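Local coordinates for hypothetical protein GrpB (Enterococcus faecalis, PDB 2NRK) that is of unknown function but belongs to the GrpB (UPF0157) family, which is grouped with the nucleotidyltransferase clan, at residues 55-60 against 104-109; 36-41 against 116-121. All blocks are in the same frame, centred on the assembly; numbering follows the deposited sequence.

Interaction 1. Residues 55-60 against 104-109; sequences DFLVIV and HIYQFD
Leu57 to Val60 pair in parallel with His104 to Gln107. The backbone bonds alternate between the two segments. His104 N gives to Phe56 O, Val58 N to His104 O, Tyr106 N to Val58 O, and Val60 N to Tyr106 O. Phe108 N to Val60 O, 2.8 Å, carries the pairing past the end of strand 101-107. CA-H...O contacts accompany the ladder; one runs from Ile105 CA to Val58 O at 3.3 Å.

The polar side-chain contact lies at the start of the pairing. His104 NE2 gives a nearly straight bond (169°) to Asp55 OD1 at 3.0 Å. The carboxylate is met on its anti side, and its plane is turned 40° from that of the ring. Phe56 O lies at the same ring edge, 3.2 Å from His104 CD2. Tyr91 meets the ring from the neighbouring strand.

Apolar contacts fall on both faces of the sheet. On one, Leu57 crosses Tyr106 at about a right angle. With CG anti to the backbone N (chi1 175°), Leu57 brings CD1 to the edge of the phenol ring, 3.4 Å from Tyr106 CD2. Further along, Ile59 CG2 sits 3.8 Å from Phe108 CA. Helix 111-126 packs on this face, and its His117 bonds the Tyr106 hydroxyl. On the other face Val58 CB lies alongside Ile105 CG1, and Val60 CG1 touches Ile105 CG2 at 3.8 Å. Ile63 and Val66 pack on Ile105 there.

This is the buried middle of a mixed sheet. The facing backbone N-H and C=O groups satisfy one another, and most side chains on the two faces are apolar. The Asp55-His104 bond adds a side-chain link across the strands. Lying in the ring plane, it probably limits rotation of the imidazole.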
loop_
_atom_site.group_PDB
_atom_site.type_symbol
_atom_site.label_atom_id
_atom_site.label_comp_id
_atom_site.label_asym_id
_atom_site.label_seq_id
_atom_site.Cartn_x
_atom_site.Cartn_y
_atom_site.Cartn_z
ATOM N N ASP A 55 11.060 -8.171 -14.806
ATOM C CA ASP A 55 9.818 -8.353 -14.033
ATOM C C ASP A 55 8.865 -7.184 -14.189
ATOM O O ASP A 55 9.274 -5.991 -14.008
ATOM C CB ASP A 55 10.102 -8.530 -12.537
ATOM C CG ASP A 55 10.877 -9.794 -12.255
ATOM O OD1 ASP A 55 10.254 -10.870 -12.245
ATOM O OD2 ASP A 55 12.117 -9.694 -12.055
ATOM N N PHE A 56 7.608 -7.527 -14.464
ATOM C CA PHE A 56 6.482 -6.574 -14.630
ATOM C C PHE A 56 5.452 -6.762 -13.534
ATOM O O PHE A 56 5.057 -7.912 -13.227
ATOM C CB PHE A 56 5.770 -6.775 -15.987
ATOM C CG PHE A 56 6.678 -6.630 -17.171
ATOM C CD1 PHE A 56 6.670 -5.458 -17.922
ATOM C CD2 PHE A 56 7.558 -7.646 -17.524
ATOM C CE1 PHE A 56 7.558 -5.279 -18.998
ATOM C CE2 PHE A 56 8.434 -7.482 -18.603
ATOM C CZ PHE A 56 8.437 -6.291 -19.348
ATOM N N LEU A 57 5.052 -5.640 -12.917
ATOM C CA LEU A 57 3.930 -5.626 -11.962
ATOM C C LEU A 57 2.767 -4.968 -12.678
ATOM O O LEU A 57 2.864 -3.818 -13.081
ATOM C CB LEU A 57 4.298 -4.845 -10.695
ATOM C CG LEU A 57 3.150 -4.670 -9.663
ATOM C CD1 LEU A 57 2.607 -6.018 -9.174
ATOM C CD2 LEU A 57 3.629 -3.849 -8.451
ATOM N N VAL A 58 1.724 -5.735 -12.926
ATOM C CA VAL A 58 0.554 -5.224 -13.633
ATOM C C VAL A 58 -0.604 -5.197 -12.619
ATOM O O VAL A 58 -0.952 -6.234 -12.030
ATOM C CB VAL A 58 0.195 -6.143 -14.830
ATOM C CG1 VAL A 58 -1.049 -5.631 -15.505
ATOM C CG2 VAL A 58 1.339 -6.202 -15.838
ATOM N N ILE A 59 -1.199 -4.021 -12.445
ATOM C CA ILE A 59 -2.272 -3.845 -11.468
ATOM C C ILE A 59 -3.552 -3.624 -12.250
ATOM O O ILE A 59 -3.608 -2.728 -13.111
ATOM C CB ILE A 59 -1.968 -2.625 -10.554
ATOM C CG1 ILE A 59 -0.614 -2.833 -9.872
ATOM C CG2 ILE A 59 -3.102 -2.456 -9.575
ATOM C CD1 ILE A 59 -0.137 -1.549 -9.147
ATOM N N VAL A 60 -4.564 -4.447 -11.982
ATOM C CA VAL A 60 -5.826 -4.419 -12.741
ATOM C C VAL A 60 -7.043 -4.185 -11.848
ATOM O O VAL A 60 -6.993 -4.412 -10.625
ATOM C CB VAL A 60 -6.054 -5.760 -13.551
ATOM C CG1 VAL A 60 -4.923 -5.946 -14.563
ATOM C CG2 VAL A 60 -6.176 -6.982 -12.596
ATOM N N HIS A 104 3.680 -10.237 -13.372
ATOM C CA HIS A 104 3.011 -10.562 -12.110
ATOM C C HIS A 104 1.782 -9.659 -12.084
ATOM O O HIS A 104 1.928 -8.435 -11.931
ATOM C CB HIS A 104 3.907 -10.188 -10.916
ATOM C CG HIS A 104 5.296 -10.754 -10.989
ATOM N ND1 HIS A 104 5.677 -11.885 -10.299
ATOM C CD2 HIS A 104 6.379 -10.362 -11.699
ATOM C CE1 HIS A 104 6.949 -12.148 -10.559
ATOM N NE2 HIS A 104 7.399 -11.244 -11.409
ATOM N N ILE A 105 0.607 -10.244 -12.305
ATOM C CA ILE A 105 -0.615 -9.448 -12.418
ATOM C C ILE A 105 -1.411 -9.618 -11.120
ATOM O O ILE A 105 -1.651 -10.737 -10.668
ATOM C CB ILE A 105 -1.471 -9.868 -13.628
ATOM C CG1 ILE A 105 -0.636 -9.866 -14.921
ATOM C CG2 ILE A 105 -2.646 -8.914 -13.805
ATOM C CD1 ILE A 105 -1.389 -10.476 -16.159
ATOM N N TYR A 106 -1.826 -8.494 -10.522
ATOM C CA TYR A 106 -2.656 -8.565 -9.318
ATOM C C TYR A 106 -3.834 -7.593 -9.412
ATOM O O TYR A 106 -3.759 -6.577 -10.094
ATOM C CB TYR A 106 -1.868 -8.159 -8.080
ATOM C CG TYR A 106 -0.658 -9.020 -7.754
ATOM C CD1 TYR A 106 -0.780 -10.178 -6.988
ATOM C CD2 TYR A 106 0.607 -8.602 -8.150
ATOM C CE1 TYR A 106 0.401 -10.928 -6.643
ATOM C CE2 TYR A 106 1.748 -9.331 -7.835
ATOM C CZ TYR A 106 1.641 -10.466 -7.092
ATOM O OH TYR A 106 2.842 -11.112 -6.767
ATOM N N GLN A 107 -4.908 -7.916 -8.705
ATOM C CA GLN A 107 -6.018 -6.982 -8.576
ATOM C C GLN A 107 -5.625 -5.818 -7.650
ATOM O O GLN A 107 -4.823 -5.994 -6.722
ATOM C CB GLN A 107 -7.235 -7.690 -7.992
ATOM C CG GLN A 107 -8.530 -6.950 -8.242
ATOM C CD GLN A 107 -9.717 -7.878 -8.051
ATOM O OE1 GLN A 107 -10.150 -8.549 -8.987
ATOM N NE2 GLN A 107 -10.209 -7.951 -6.826
ATOM N N PHE A 108 -6.191 -4.640 -7.906
ATOM C CA PHE A 108 -5.859 -3.422 -7.170
ATOM C C PHE A 108 -5.952 -3.529 -5.616
ATOM O O PHE A 108 -5.359 -2.716 -4.892
ATOM C CB PHE A 108 -6.809 -2.287 -7.590
ATOM C CG PHE A 108 -8.187 -2.457 -7.045
ATOM C CD1 PHE A 108 -9.085 -3.312 -7.683
ATOM C CD2 PHE A 108 -8.580 -1.799 -5.876
ATOM C CE1 PHE A 108 -10.363 -3.504 -7.185
ATOM C CE2 PHE A 108 -9.859 -1.985 -5.351
ATOM C CZ PHE A 108 -10.759 -2.838 -6.001
ATOM N N ASP A 109 -6.759 -4.476 -5.125
ATOM C CA ASP A 109 -6.956 -4.612 -3.680
ATOM C C ASP A 109 -6.040 -5.628 -3.016
ATOM O O ASP A 109 -6.106 -5.822 -1.795
ATOM C CB ASP A 109 -8.419 -4.849 -3.311
ATOM C CG ASP A 109 -9.042 -6.005 -4.052
ATOM O OD1 ASP A 109 -8.363 -6.705 -4.836
ATOM O OD2 ASP A 109 -10.264 -6.183 -3.849
#

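Interaction 2. Residues 36-41 against 116-121; sequences KVEHIG and RHLAFR
Glu38 lies across Leu118 and ends at Arg121. Its CB and CG both rest on Leu118 CD2, CG at 3.9 Å. The chain then bends at chi2 (-90°), which keeps CD over the same methyl and brings the carboxylate to Arg121. Glu38 OE1 accepts a straight salt-bridge hydrogen bond from Arg121 NH1 at 3.0 Å. The nitrogen comes from above the carboxylate plane, while OE1 lies in the plane of the guanidinium. Glu38 OE2 takes a bond from a water, 2.7 Å, which itself accepts from Arg121 NH2.

Arg121 NH1 also gives to His39 O at 2.9 Å, so two acceptors hold this nitrogen. Leu118 CD2 lies over one face of the guanidinium. Further along, Ile40 CD1 sits over a face of the His117 ring, 3.6 Å from ND1, a CH-pi contact. A second water joins Gly41 N to His117 O.

The contact sets helix 111-126 on one face of strand 34-40, outermost in the sheet within this chain, whose Val37 packs on helix 14-30. Helices packed on both faces of a mixed, mainly antiparallel sheet are consistent with the nucleotidyltransferase-like fold suggested by the clan of this family.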
loop_
_atom_site.group_PDB
_atom_site.type_symbol
_atom_site.label_atom_id
_atom_site.label_comp_id
_atom_site.label_asym_id
_atom_site.label_seq_id
_atom_site.Cartn_x
_atom_site.Cartn_y
_atom_site.Cartn_z
ATOM N N LYS A 36 -2.121 0.126 -14.068
ATOM C CA LYS A 36 -0.718 0.539 -14.021
ATOM C C LYS A 36 0.180 -0.652 -14.369
ATOM O O LYS A 36 -0.094 -1.765 -13.960
ATOM C CB LYS A 36 -0.390 1.038 -12.595
ATOM C CG LYS A 36 1.005 1.600 -12.420
ATOM C CD LYS A 36 1.110 2.922 -13.150
ATOM C CE LYS A 36 2.505 3.485 -12.958
ATOM N NZ LYS A 36 2.455 4.854 -13.500
ATOM N N VAL A 37 1.262 -0.390 -15.107
ATOM C CA VAL A 37 2.332 -1.387 -15.266
ATOM C C VAL A 37 3.586 -0.775 -14.695
ATOM O O VAL A 37 3.979 0.330 -15.109
ATOM C CB VAL A 37 2.584 -1.786 -16.755
ATOM C CG1 VAL A 37 3.699 -2.819 -16.842
ATOM C CG2 VAL A 37 1.287 -2.368 -17.379
ATOM N N GLU A 38 4.173 -1.484 -13.736
ATOM C CA GLU A 38 5.401 -1.034 -13.057
ATOM C C GLU A 38 6.557 -2.010 -13.347
ATOM O O GLU A 38 6.366 -3.233 -13.390
ATOM C CB GLU A 38 5.167 -0.994 -11.532
ATOM C CG GLU A 38 4.171 0.084 -11.044
ATOM C CD GLU A 38 4.789 1.412 -10.713
ATOM O OE1 GLU A 38 5.978 1.688 -11.055
ATOM O OE2 GLU A 38 4.046 2.228 -10.108
ATOM N N HIS A 39 7.749 -1.443 -13.484
ATOM C CA HIS A 39 8.966 -2.244 -13.584
ATOM C C HIS A 39 9.380 -2.564 -12.157
ATOM O O HIS A 39 9.538 -1.659 -11.314
ATOM C CB HIS A 39 10.026 -1.361 -14.277
ATOM C CG HIS A 39 11.251 -2.103 -14.702
ATOM N ND1 HIS A 39 12.328 -1.445 -15.238
ATOM C CD2 HIS A 39 11.591 -3.415 -14.651
ATOM C CE1 HIS A 39 13.287 -2.316 -15.516
ATOM N NE2 HIS A 39 12.867 -3.524 -15.173
ATOM N N ILE A 40 9.547 -3.850 -11.865
ATOM C CA ILE A 40 9.876 -4.286 -10.517
ATOM C C ILE A 40 11.040 -5.269 -10.586
ATOM O O ILE A 40 11.605 -5.528 -11.672
ATOM C CB ILE A 40 8.658 -4.861 -9.777
ATOM C CG1 ILE A 40 8.019 -6.039 -10.547
ATOM C CG2 ILE A 40 7.649 -3.751 -9.485
ATOM C CD1 ILE A 40 7.295 -7.070 -9.666
ATOM N N GLY A 41 11.424 -5.797 -9.426
ATOM C CA GLY A 41 12.485 -6.813 -9.354
ATOM C C GLY A 41 13.857 -6.199 -9.571
ATOM O O GLY A 41 13.967 -4.983 -9.671
ATOM N N ARG A 116 4.635 -5.264 -1.520
ATOM C CA ARG A 116 5.839 -6.086 -1.302
ATOM C C ARG A 116 6.831 -5.769 -2.420
ATOM O O ARG A 116 8.003 -5.493 -2.164
ATOM C CB ARG A 116 5.512 -7.567 -1.324
ATOM C CG ARG A 116 6.815 -8.403 -1.163
ATOM C CD ARG A 116 6.443 -9.855 -0.825
ATOM N NE ARG A 116 5.813 -10.537 -1.949
ATOM C CZ ARG A 116 6.475 -11.147 -2.928
ATOM N NH1 ARG A 116 7.826 -11.104 -2.972
ATOM N NH2 ARG A 116 5.784 -11.769 -3.891
ATOM N N HIS A 117 6.331 -5.779 -3.665
ATOM C CA HIS A 117 7.193 -5.523 -4.815
ATOM C C HIS A 117 7.632 -4.073 -4.896
ATOM O O HIS A 117 8.812 -3.815 -5.088
ATOM C CB HIS A 117 6.468 -5.892 -6.118
ATOM C CG HIS A 117 6.175 -7.355 -6.241
ATOM N ND1 HIS A 117 7.177 -8.306 -6.287
ATOM C CD2 HIS A 117 5.005 -8.033 -6.340
ATOM C CE1 HIS A 117 6.634 -9.507 -6.430
ATOM N NE2 HIS A 117 5.317 -9.373 -6.441
ATOM N N LEU A 118 6.696 -3.124 -4.772
ATOM C CA LEU A 118 7.069 -1.722 -4.976
ATOM C C LEU A 118 7.975 -1.228 -3.849
ATOM O O LEU A 118 8.929 -0.501 -4.106
ATOM C CB LEU A 118 5.830 -0.803 -5.077
ATOM C CG LEU A 118 4.986 -1.069 -6.325
ATOM C CD1 LEU A 118 3.662 -0.252 -6.205
ATOM C CD2 LEU A 118 5.761 -0.696 -7.605
ATOM N N ALA A 119 7.665 -1.596 -2.606
ATOM C CA ALA A 119 8.489 -1.112 -1.500
ATOM C C ALA A 119 9.912 -1.642 -1.640
ATOM O O ALA A 119 10.866 -0.893 -1.437
ATOM C CB ALA A 119 7.880 -1.516 -0.148
ATOM N N PHE A 120 10.045 -2.936 -1.979
ATOM C CA PHE A 120 11.350 -3.605 -2.140
ATOM C C PHE A 120 12.174 -2.862 -3.184
ATOM O O PHE A 120 13.318 -2.483 -2.919
ATOM C CB PHE A 120 11.122 -5.058 -2.568
ATOM C CG PHE A 120 12.391 -5.852 -2.749
ATOM C CD1 PHE A 120 13.092 -6.349 -1.654
ATOM C CD2 PHE A 120 12.826 -6.158 -4.034
ATOM C CE1 PHE A 120 14.289 -7.133 -1.833
ATOM C CE2 PHE A 120 14.010 -6.917 -4.219
ATOM C CZ PHE A 120 14.726 -7.392 -3.128
ATOM N N ARG A 121 11.564 -2.597 -4.340
ATOM C CA ARG A 121 12.237 -1.844 -5.397
ATOM C C ARG A 121 12.658 -0.456 -4.927
ATOM O O ARG A 121 13.840 -0.058 -5.081
ATOM C CB ARG A 121 11.310 -1.695 -6.615
ATOM C CG ARG A 121 11.960 -0.839 -7.719
ATOM C CD ARG A 121 10.867 -0.431 -8.700
ATOM N NE ARG A 121 10.015 0.617 -8.115
ATOM C CZ ARG A 121 8.929 1.106 -8.716
ATOM N NH1 ARG A 121 8.557 0.658 -9.932
ATOM N NH2 ARG A 121 8.207 2.043 -8.111
HETATM O O HOH W 1 5.616 3.561 -8.408
HETATM O O HOH W 2 10.528 -5.460 -6.726
#

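Both contacts are buried and meet on one sheet. Strand 34-40 runs antiparallel beside strand 54-60, and Glu38 N probably bonds Leu57 O at 2.8 Å. Interaction 1 joins two inner strands, mainly by backbone bonds with apolar packing on each face. Interaction 2 joins strand 34-40, outermost within this chain, to a helix. There side chains carry most of the contact, with the backbone adding one carbonyl and a water bridge. Along the chain, interaction 1 lies inside the loop closed by interaction 2; helix 111-126 directly follows strand 101-107. Leu57 and Ile40 pack together between them. Each contact also touches Trp172 of the second subunit, through Ile59 and Leu118 respectively.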